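Local coordinates for nonsense-mediated mRNA decay protein 2 (Saccharomyces cerevisiae, PDB 4LUN) that takes part in nonsense-mediated decay of mRNAs with premature stop codons, interacting with UPF1 through its C-terminus, the present piece being the N-terminal MIF4G domain, at residues 134-137 against 138-142; 115-118 against 119-122; 73-76 against 77-81; 287-290 against 291-295. One frame throughout, in Å; residues are numbered along the deposited sequence.

Contact 1: 134-137 against 138-142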
loop_
_atom_site.group_PDB
_atom_site.type_symbol
_atom_site.label_atom_id
_atom_site.label_comp_id
_atom_site.label_asym_id
_atom_site.label_seq_id
_atom_site.Cartn_x
_atom_site.Cartn_y
_atom_site.Cartn_z
ATOM N N LEU A 134 -13.151 5.839 -4.979
ATOM C CA LEU A 134 -12.749 4.510 -5.439
ATOM C C LEU A 134 -11.436 4.548 -6.228
ATOM O O LEU A 134 -10.591 3.660 -6.066
ATOM C CB LEU A 134 -13.876 3.859 -6.262
ATOM C CG LEU A 134 -15.077 3.379 -5.447
ATOM C CD1 LEU A 134 -16.317 3.260 -6.327
ATOM C CD2 LEU A 134 -14.767 2.041 -4.771
ATOM N N GLN A 135 -11.275 5.564 -7.082
ATOM C CA GLN A 135 -10.043 5.752 -7.859
ATOM C C GLN A 135 -8.868 6.054 -6.935
ATOM O O GLN A 135 -7.770 5.553 -7.134
ATOM C CB GLN A 135 -10.195 6.886 -8.878
ATOM C CG GLN A 135 -11.311 6.667 -9.887
ATOM C CD GLN A 135 -10.996 5.572 -10.897
ATOM O OE1 GLN A 135 -11.724 4.581 -11.007
ATOM N NE2 GLN A 135 -9.914 5.755 -11.651
ATOM N N ARG A 136 -9.116 6.880 -5.927
ATOM C CA ARG A 136 -8.073 7.246 -4.977
ATOM C C ARG A 136 -7.603 6.031 -4.189
ATOM O O ARG A 136 -6.409 5.856 -3.999
ATOM C CB ARG A 136 -8.555 8.326 -4.002
ATOM C CG ARG A 136 -7.412 9.003 -3.218
ATOM C CD ARG A 136 -7.956 9.807 -2.025
ATOM N NE ARG A 136 -8.597 8.946 -1.054
ATOM C CZ ARG A 136 -7.936 8.290 -0.105
ATOM N NH1 ARG A 136 -6.623 8.428 -0.016
ATOM N NH2 ARG A 136 -8.581 7.508 0.739
ATOM N N ILE A 137 -8.553 5.202 -3.767
ATOM C CA ILE A 137 -8.279 3.989 -2.990
ATOM C C ILE A 137 -7.477 3.007 -3.833
ATOM O O ILE A 137 -6.528 2.385 -3.351
ATOM C CB ILE A 137 -9.614 3.340 -2.520
ATOM C CG1 ILE A 137 -10.266 4.193 -1.431
ATOM C CG2 ILE A 137 -9.390 1.919 -2.000
ATOM C CD1 ILE A 137 -9.553 4.127 -0.087
ATOM N N THR A 138 -7.869 2.854 -5.090
ATOM C CA THR A 138 -7.103 2.018 -6.020
ATOM C C THR A 138 -5.650 2.472 -6.120
ATOM O O THR A 138 -4.726 1.650 -6.119
ATOM C CB THR A 138 -7.755 2.021 -7.417
ATOM O OG1 THR A 138 -9.013 1.343 -7.337
ATOM C CG2 THR A 138 -6.862 1.317 -8.439
ATOM N N ARG A 139 -5.437 3.780 -6.169
ATOM C CA ARG A 139 -4.084 4.307 -6.268
ATOM C C ARG A 139 -3.288 4.011 -4.994
ATOM O O ARG A 139 -2.144 3.564 -5.058
ATOM C CB ARG A 139 -4.114 5.809 -6.544
ATOM C CG ARG A 139 -2.733 6.409 -6.628
ATOM C CD ARG A 139 -2.710 7.712 -7.401
ATOM N NE ARG A 139 -1.337 8.078 -7.735
ATOM C CZ ARG A 139 -0.818 8.013 -8.955
ATOM N NH1 ARG A 139 -1.559 7.613 -9.985
ATOM N NH2 ARG A 139 0.444 8.366 -9.149
ATOM N N VAL A 140 -3.910 4.248 -3.848
ATOM C CA VAL A 140 -3.271 3.999 -2.548
ATOM C C VAL A 140 -2.853 2.544 -2.409
ATOM O O VAL A 140 -1.759 2.257 -1.911
ATOM C CB VAL A 140 -4.214 4.385 -1.393
ATOM C CG1 VAL A 140 -3.711 3.792 -0.057
ATOM C CG2 VAL A 140 -4.297 5.886 -1.299
ATOM N N LYS A 141 -3.711 1.634 -2.859
ATOM C CA LYS A 141 -3.440 0.206 -2.745
ATOM C C LYS A 141 -2.251 -0.163 -3.602
ATOM O O LYS A 141 -1.422 -0.968 -3.192
ATOM C CB LYS A 141 -4.670 -0.633 -3.145
ATOM C CG LYS A 141 -5.821 -0.494 -2.160
ATOM C CD LYS A 141 -6.939 -1.506 -2.417
ATOM C CE LYS A 141 -7.401 -1.507 -3.849
ATOM N NZ LYS A 141 -8.693 -2.259 -3.990
ATOM N N GLY A 142 -2.163 0.420 -4.787
ATOM C CA GLY A 142 -1.010 0.186 -5.649
ATOM C C GLY A 142 0.271 0.715 -5.034
ATOM O O GLY A 142 1.324 0.063 -5.078
#
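Arg136 and Val140, one turn apart on helix 130-152 of the HEAT-repeat-like MIF4G domain, lie side by side and point the same way. The guanidinium NH1 of Arg136 comes within 3.7 Å of Val140 CG2, meeting the methyl at an oblique angle. The arginine chain starts out extended, then the bend at chi3 (64°) turns the guanidinium so that NH1 lies beside the valine. Glu133, one turn earlier, forms a salt bridge with NH2 of Arg136, while Pro123 and Tyr193 touch its side chain. Val140 is buried, and its CG2 also rests 3.4 Å from Arg136 O, the carbonyl that accepts the bond from Val140 N.

Ile137 makes the other tight side. Buried against Phe199 and against Thr202 and Ile203 of helix 201-210, it meets Lys141 in this helix, CG2 of Ile137 standing 4.2 Å from CD of Lys141. The lysine leans on the isoleucine backbone as well, with CG of Lys141 3.2 Å from O of Ile137.

The rest of the turn is looser. Gln135 and Leu134 are exposed, and their side chains make no close contact with those of 138-142; here the helix is joined by its backbone, as in Arg139 N to Gln135 O at 3.1 Å. Arg139 is also exposed, and its extended chain leads away to Asn82, whose OD1 accepts a hydrogen bond from NH2. At Thr138, the hydroxyl OG1 lies 3.1 Å from Leu134 O, which also accepts the bond from Thr138 N (N-H...O 162°).

Contact 2: 115-118 against 119-122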
loop_
_atom_site.group_PDB
_atom_site.type_symbol
_atom_site.label_atom_id
_atom_site.label_comp_id
_atom_site.label_asym_id
_atom_site.label_seq_id
_atom_site.Cartn_x
_atom_site.Cartn_y
_atom_site.Cartn_z
ATOM N N ALA A 115 9.827 11.193 -0.159
ATOM C CA ALA A 115 8.867 11.697 -1.136
ATOM C C ALA A 115 7.788 10.660 -1.407
ATOM O O ALA A 115 6.607 10.998 -1.558
ATOM C CB ALA A 115 9.574 12.077 -2.426
ATOM N N PHE A 116 8.189 9.391 -1.488
ATOM C CA PHE A 116 7.219 8.335 -1.762
ATOM C C PHE A 116 6.163 8.216 -0.651
ATOM O O PHE A 116 4.994 7.965 -0.929
ATOM C CB PHE A 116 7.915 6.986 -1.998
ATOM C CG PHE A 116 6.989 5.915 -2.516
ATOM C CD1 PHE A 116 6.773 5.758 -3.877
ATOM C CD2 PHE A 116 6.306 5.090 -1.638
ATOM C CE1 PHE A 116 5.895 4.779 -4.355
ATOM C CE2 PHE A 116 5.444 4.111 -2.104
ATOM C CZ PHE A 116 5.233 3.956 -3.462
ATOM N N LEU A 117 6.568 8.424 0.599
ATOM C CA LEU A 117 5.662 8.287 1.740
ATOM C C LEU A 117 4.538 9.321 1.731
ATOM O O LEU A 117 3.512 9.146 2.406
ATOM C CB LEU A 117 6.447 8.362 3.056
ATOM C CG LEU A 117 7.298 7.135 3.394
ATOM C CD1 LEU A 117 8.274 7.445 4.543
ATOM C CD2 LEU A 117 6.377 5.965 3.775
ATOM N N GLN A 118 4.736 10.405 0.978
ATOM C CA GLN A 118 3.701 11.432 0.863
ATOM C C GLN A 118 2.438 10.840 0.240
ATOM O O GLN A 118 1.335 11.349 0.448
ATOM C CB GLN A 118 4.209 12.615 0.036
ATOM C CG GLN A 118 3.233 13.776 -0.093
ATOM C CD GLN A 118 2.829 14.373 1.245
ATOM O OE1 GLN A 118 3.651 14.521 2.148
ATOM N NE2 GLN A 118 1.551 14.724 1.375
ATOM N N ALA A 119 2.592 9.729 -0.482
ATOM C CA ALA A 119 1.452 9.069 -1.131
ATOM C C ALA A 119 0.436 8.513 -0.134
ATOM O O ALA A 119 -0.716 8.200 -0.483
ATOM C CB ALA A 119 1.945 7.959 -2.040
ATOM N N PHE A 120 0.864 8.393 1.124
ATOM C CA PHE A 120 0.051 7.795 2.159
ATOM C C PHE A 120 -0.587 8.812 3.099
ATOM O O PHE A 120 -1.361 8.444 3.973
ATOM C CB PHE A 120 0.897 6.779 2.952
ATOM C CG PHE A 120 1.429 5.670 2.096
ATOM C CD1 PHE A 120 0.559 4.928 1.306
ATOM C CD2 PHE A 120 2.778 5.390 2.054
ATOM C CE1 PHE A 120 1.027 3.915 0.490
ATOM C CE2 PHE A 120 3.271 4.380 1.235
ATOM C CZ PHE A 120 2.386 3.638 0.451
ATOM N N GLU A 121 -0.273 10.092 2.921
ATOM C CA GLU A 121 -0.933 11.112 3.734
ATOM C C GLU A 121 -2.405 11.166 3.317
ATOM O O GLU A 121 -2.715 11.270 2.126
ATOM C CB GLU A 121 -0.250 12.469 3.519
ATOM C CG GLU A 121 -0.850 13.629 4.341
ATOM C CD GLU A 121 -0.376 13.668 5.789
ATOM O OE1 GLU A 121 0.835 13.483 6.027
ATOM O OE2 GLU A 121 -1.209 13.900 6.696
ATOM N N ASN A 122 -3.307 11.074 4.289
ATOM C CA ASN A 122 -4.736 11.125 3.984
ATOM C C ASN A 122 -5.114 12.496 3.458
ATOM O O ASN A 122 -4.503 13.506 3.831
ATOM C CB ASN A 122 -5.576 10.830 5.227
ATOM C CG ASN A 122 -5.548 9.369 5.642
ATOM O OD1 ASN A 122 -5.186 8.484 4.856
ATOM N ND2 ASN A 122 -5.902 9.117 6.894
HETATM O O HOH W 1 2.405 15.844 4.484
#
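The rings of Phe116 and Phe120 approach obliquely, CE2 of Phe116 lying 4.0 Å from CE2 of Phe120. With centroids 6.0 Å apart and planes at 72°, they form an aromatic pair that is neither stacked nor edge-to-face. A second apolar touch joins CD2 of Leu117 to CD2 of Phe120, also at 4.0 Å, so Phe120 is met by both residues. Phe116 CG stands anti to its backbone nitrogen (chi1 -170°), and this carries the far end of its ring forward to the later residue.

Backbone bonds hold these side chains in place. Ala119 N reaches Phe116 O at 3.0 Å, and Phe120 N and Glu121 N repeat the three-residue step to Leu117 O and Gln118 O. These successive i to i+3 bonds form tight turns where helix 106-116 of the MIF4G domain gives way to the loop leading to helix 130-152.

On the polar side, the Gln118 chain bends at chi2 and lays its amide beside Glu121, NE2 standing 3.6 Å from CB of Glu121. Amide and carboxylate planes are only 15° apart, and one water lies within hydrogen-bonding reach of both, 3.0 Å from OE1 of Gln118 and 3.2 Å from OE1 of Glu121, though its protons cannot serve every acceptor near it. The same Glu121 oxygen accepts a hydrogen bond from the backbone N of Phe171.

Farther out, Phe147 of helix 130-152 packs on Phe116 and Leu117, and Ile186 of helix 182-190 touches Leu117 and Phe120.

Contact 3: 73-76 against 77-81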
loop_
_atom_site.group_PDB
_atom_site.type_symbol
_atom_site.label_atom_id
_atom_site.label_comp_id
_atom_site.label_asym_id
_atom_site.label_seq_id
_atom_site.Cartn_x
_atom_site.Cartn_y
_atom_site.Cartn_z
ATOM N N ILE A 73 16.166 11.012 -8.861
ATOM C CA ILE A 73 15.297 10.859 -7.696
ATOM C C ILE A 73 13.872 11.341 -7.980
ATOM O O ILE A 73 12.905 10.618 -7.727
ATOM C CB ILE A 73 15.868 11.616 -6.481
ATOM C CG1 ILE A 73 17.153 10.939 -6.004
ATOM C CG2 ILE A 73 14.839 11.693 -5.352
ATOM C CD1 ILE A 73 17.993 11.803 -5.105
ATOM N N VAL A 74 13.744 12.555 -8.512
ATOM C CA VAL A 74 12.432 13.082 -8.902
ATOM C C VAL A 74 11.758 12.224 -9.972
ATOM O O VAL A 74 10.576 11.894 -9.862
ATOM C CB VAL A 74 12.531 14.530 -9.408
ATOM C CG1 VAL A 74 11.178 15.006 -9.937
ATOM C CG2 VAL A 74 13.021 15.443 -8.297
ATOM N N THR A 75 12.512 11.860 -11.002
ATOM C CA THR A 75 11.981 11.035 -12.082
ATOM C C THR A 75 11.480 9.684 -11.584
ATOM O O THR A 75 10.364 9.268 -11.907
ATOM C CB THR A 75 13.031 10.810 -13.183
ATOM O OG1 THR A 75 13.416 12.076 -13.734
ATOM C CG2 THR A 75 12.473 9.920 -14.283
ATOM N N VAL A 76 12.305 9.005 -10.793
ATOM C CA VAL A 76 11.944 7.704 -10.244
ATOM C C VAL A 76 10.755 7.806 -9.276
ATOM O O VAL A 76 9.897 6.922 -9.244
ATOM C CB VAL A 76 13.164 7.041 -9.562
ATOM C CG1 VAL A 76 12.743 6.138 -8.429
ATOM C CG2 VAL A 76 13.993 6.274 -10.590
ATOM N N THR A 77 10.701 8.888 -8.503
ATOM C CA THR A 77 9.598 9.095 -7.570
ATOM C C THR A 77 8.276 9.102 -8.324
ATOM O O THR A 77 7.310 8.455 -7.918
ATOM C CB THR A 77 9.729 10.410 -6.787
ATOM O OG1 THR A 77 10.928 10.396 -6.004
ATOM C CG2 THR A 77 8.537 10.579 -5.845
ATOM N N GLU A 78 8.245 9.834 -9.433
ATOM C CA GLU A 78 7.061 9.896 -10.279
ATOM C C GLU A 78 6.748 8.533 -10.895
ATOM O O GLU A 78 5.604 8.089 -10.879
ATOM C CB GLU A 78 7.251 10.951 -11.369
ATOM C CG GLU A 78 5.984 11.675 -11.759
ATOM C CD GLU A 78 6.247 13.111 -12.169
ATOM O OE1 GLU A 78 5.612 14.019 -11.589
ATOM O OE2 GLU A 78 7.089 13.334 -13.068
ATOM N N CYS A 79 7.769 7.863 -11.425
ATOM C CA CYS A 79 7.574 6.542 -12.026
ATOM C C CYS A 79 7.074 5.515 -11.016
ATOM O O CYS A 79 6.207 4.699 -11.333
ATOM C CB CYS A 79 8.867 6.038 -12.662
ATOM S SG CYS A 79 9.412 7.040 -14.052
ATOM N N LEU A 80 7.634 5.550 -9.809
ATOM C CA LEU A 80 7.277 4.580 -8.780
ATOM C C LEU A 80 5.827 4.746 -8.341
ATOM O O LEU A 80 5.103 3.766 -8.137
ATOM C CB LEU A 80 8.204 4.726 -7.572
ATOM C CG LEU A 80 8.493 3.437 -6.817
ATOM C CD1 LEU A 80 8.894 2.345 -7.796
ATOM C CD2 LEU A 80 9.601 3.691 -5.804
ATOM N N LEU A 81 5.407 5.995 -8.197
ATOM C CA LEU A 81 4.051 6.290 -7.752
ATOM C C LEU A 81 3.032 5.905 -8.814
ATOM O O LEU A 81 1.853 5.737 -8.516
ATOM C CB LEU A 81 3.911 7.770 -7.390
ATOM C CG LEU A 81 4.633 8.278 -6.140
ATOM C CD1 LEU A 81 4.548 9.797 -6.052
ATOM C CD2 LEU A 81 4.035 7.657 -4.898
#
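Thr77 reaches back one turn to Ile73 within helix 69-81 of the MIF4G domain. Its CB lies 3.3 Å from Ile73 O and 3.5 Å from Val74 O, against the carbonyls of the preceding turn. From there OG1, placed anti to the carbonyl carbon (chi1 -61°), turns back along the helix and gives a short hydrogen bond of 2.6 Å to Ile73 O. OG1 also stands 4.2 Å from CG2 of Ile73, the two side chains crossing at a slant. The remaining branch, CG2, meets Ala115; the side chain also touches Leu112 of helix 106-116.

Ile73 O is gripped twice, since Thr77 N also donates to it at 2.9 Å. Hydroxyl and amide arrive from opposite faces of the carbonyl plane, the hydroxyl 37° out of it. A valine here would keep the branched shape, but Ile73 O would probably lose its second donor and be held by the Thr77 amide alone.

Thr75 and Cys79 repeat the one-turn spacing with a similar side-chain touch, CG2 of Thr75 being 4.2 Å from SG of Cys79.

Around the helix, Val76 and Leu80 pack against helix 87-104 through Ile97, Leu80 extends to Val146 and Leu150 of helix 130-152, and Ile73 meets Phe108 and Pro111 of helix 106-116.

Contact 4: 287-290 against 291-295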
loop_
_atom_site.group_PDB
_atom_site.type_symbol
_atom_site.label_atom_id
_atom_site.label_comp_id
_atom_site.label_asym_id
_atom_site.label_seq_id
_atom_site.Cartn_x
_atom_site.Cartn_y
_atom_site.Cartn_z
ATOM N N PRO A 287 -25.326 0.149 -0.395
ATOM C CA PRO A 287 -23.963 -0.025 -0.913
ATOM C C PRO A 287 -22.906 0.007 0.188
ATOM O O PRO A 287 -21.886 -0.675 0.075
ATOM C CB PRO A 287 -23.784 1.186 -1.842
ATOM C CG PRO A 287 -25.140 1.606 -2.195
ATOM C CD PRO A 287 -25.977 1.332 -0.986
ATOM N N ILE A 288 -23.138 0.787 1.240
ATOM C CA ILE A 288 -22.199 0.828 2.357
ATOM C C ILE A 288 -22.252 -0.504 3.082
ATOM O O ILE A 288 -21.219 -1.062 3.454
ATOM C CB ILE A 288 -22.550 1.939 3.351
ATOM C CG1 ILE A 288 -22.717 3.272 2.615
ATOM C CG2 ILE A 288 -21.486 2.046 4.414
ATOM C CD1 ILE A 288 -23.209 4.399 3.507
ATOM N N PHE A 289 -23.464 -1.007 3.314
ATOM C CA PHE A 289 -23.612 -2.312 3.959
ATOM C C PHE A 289 -22.900 -3.383 3.151
ATOM O O PHE A 289 -22.196 -4.224 3.709
ATOM C CB PHE A 289 -25.087 -2.688 4.095
ATOM C CG PHE A 289 -25.310 -4.133 4.489
ATOM C CD1 PHE A 289 -24.956 -4.584 5.746
ATOM C CD2 PHE A 289 -25.879 -5.033 3.602
ATOM C CE1 PHE A 289 -25.154 -5.904 6.110
ATOM C CE2 PHE A 289 -26.077 -6.363 3.976
ATOM C CZ PHE A 289 -25.723 -6.784 5.230
ATOM N N ILE A 290 -23.094 -3.362 1.832
ATOM C CA ILE A 290 -22.476 -4.388 0.995
ATOM C C ILE A 290 -20.943 -4.322 1.068
ATOM O O ILE A 290 -20.281 -5.357 1.087
ATOM C CB ILE A 290 -22.978 -4.331 -0.482
ATOM C CG1 ILE A 290 -24.468 -4.681 -0.562
ATOM C CG2 ILE A 290 -22.144 -5.248 -1.379
ATOM C CD1 ILE A 290 -24.842 -5.977 0.125
ATOM N N ARG A 291 -20.373 -3.119 1.115
ATOM C CA ARG A 291 -18.923 -3.004 1.268
ATOM C C ARG A 291 -18.445 -3.634 2.579
ATOM O O ARG A 291 -17.472 -4.390 2.606
ATOM C CB ARG A 291 -18.478 -1.536 1.194
ATOM C CG ARG A 291 -18.388 -1.005 -0.234
ATOM C CD ARG A 291 -17.616 0.311 -0.297
ATOM N NE ARG A 291 -18.336 1.400 0.356
ATOM C CZ ARG A 291 -19.281 2.131 -0.229
ATOM N NH1 ARG A 291 -19.629 1.893 -1.487
ATOM N NH2 ARG A 291 -19.869 3.109 0.443
ATOM N N PHE A 292 -19.147 -3.342 3.666
ATOM C CA PHE A 292 -18.761 -3.902 4.956
ATOM C C PHE A 292 -18.963 -5.409 5.044
ATOM O O PHE A 292 -18.134 -6.105 5.620
ATOM C CB PHE A 292 -19.472 -3.174 6.101
ATOM C CG PHE A 292 -18.764 -1.926 6.514
ATOM C CD1 PHE A 292 -17.671 -2.009 7.371
ATOM C CD2 PHE A 292 -19.138 -0.691 6.010
ATOM C CE1 PHE A 292 -16.972 -0.862 7.739
ATOM C CE2 PHE A 292 -18.444 0.461 6.373
ATOM C CZ PHE A 292 -17.363 0.371 7.245
ATOM N N LYS A 293 -20.055 -5.903 4.475
ATOM C CA LYS A 293 -20.338 -7.333 4.530
ATOM C C LYS A 293 -19.303 -8.122 3.727
ATOM O O LYS A 293 -18.782 -9.135 4.197
ATOM C CB LYS A 293 -21.750 -7.637 4.002
ATOM C CG LYS A 293 -22.054 -9.140 3.977
ATOM C CD LYS A 293 -23.522 -9.411 3.700
ATOM C CE LYS A 293 -23.782 -10.915 3.587
ATOM N NZ LYS A 293 -25.231 -11.170 3.366
ATOM N N THR A 294 -19.017 -7.656 2.518
ATOM C CA THR A 294 -18.042 -8.318 1.651
ATOM C C THR A 294 -16.694 -8.391 2.350
ATOM O O THR A 294 -16.027 -9.430 2.352
ATOM C CB THR A 294 -17.877 -7.559 0.336
ATOM O OG1 THR A 294 -19.137 -7.519 -0.339
ATOM C CG2 THR A 294 -16.857 -8.246 -0.554
ATOM N N SER A 295 -16.294 -7.281 2.959
ATOM C CA SER A 295 -15.014 -7.240 3.656
ATOM C C SER A 295 -15.012 -8.056 4.946
ATOM O O SER A 295 -14.029 -8.729 5.255
ATOM C CB SER A 295 -14.620 -5.798 3.943
ATOM O OG SER A 295 -14.319 -5.135 2.733
#
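Arg291 folds back along helix 277-303 so that one face of its guanidinium lies over the backbone of Pro287 and Ile288. Pro287 O sits 3.7 Å above that plane, toward its rim, and NH2 of Arg291 comes to 3.6 Å from CG1 of Ile288, the two side chains crossing aslant. The bend at chi3 (-68°) brings the charged group back beside the earlier turn, while NE bonds Leu197 O and the guanidinium makes a cation-pi contact with Phe199. Replacing Arg291 with a leucine would probably leave Leu197 O without the hydrogen bond from NE and Phe199 without its cation-pi partner.

Ile288 also runs alongside Phe292, pointing the same way. Its CG2 lies in the plane of the ring, at the edge, 3.9 Å from CD2 of Phe292. Phe195 meets the Phe292 ring edge-to-face, and Leu253 of helix 231-271 touches both Ile288 and Phe292.

Phe289 and Lys293 cross on another side of the helix. CB of Lys293 stands over one face of the phenylalanine ring, offset toward the rim, and CD of Lys293 approaches CZ of Phe289 to 3.8 Å. The lysine chain is extended beyond CG, carrying NZ on to Leu310 O.

At Thr294, OG1 turns back and donates to Ile290 O at 2.8 Å, and Thr294 N binds the same oxygen at 3.0 Å from the opposite face of its plane.

Both cations lay aliphatic or flat parts on their own helix and spend polar ends on carbonyls elsewhere, tying the helix to Leu197 and to Leu310 near the end of this fragment.

Contacts 1, 2 and 3 meet pairwise in the MIF4G domain: Phe116 and Ala119 pack on Leu81 of contact 3, Phe120 touches Val140 of contact 1, and Arg139 of contact 1 reaches Leu81. Contact 4, on helix 277-303, comes within about 6 Å of contact 1 (nearest atoms) without touching, its centre about 35 Å from that of contact 3. Each contact mixes buried and exposed residues, but contacts 1 and 2 lie nearest the chain's centre. Contacts 3 and 4 each have a threonine whose hydroxyl adds a second bond to the carbonyl one turn back. Chemistry shifts from aromatic, with a water beside the polar ends, in contact 2 to cations along helices in contacts 1 and 4.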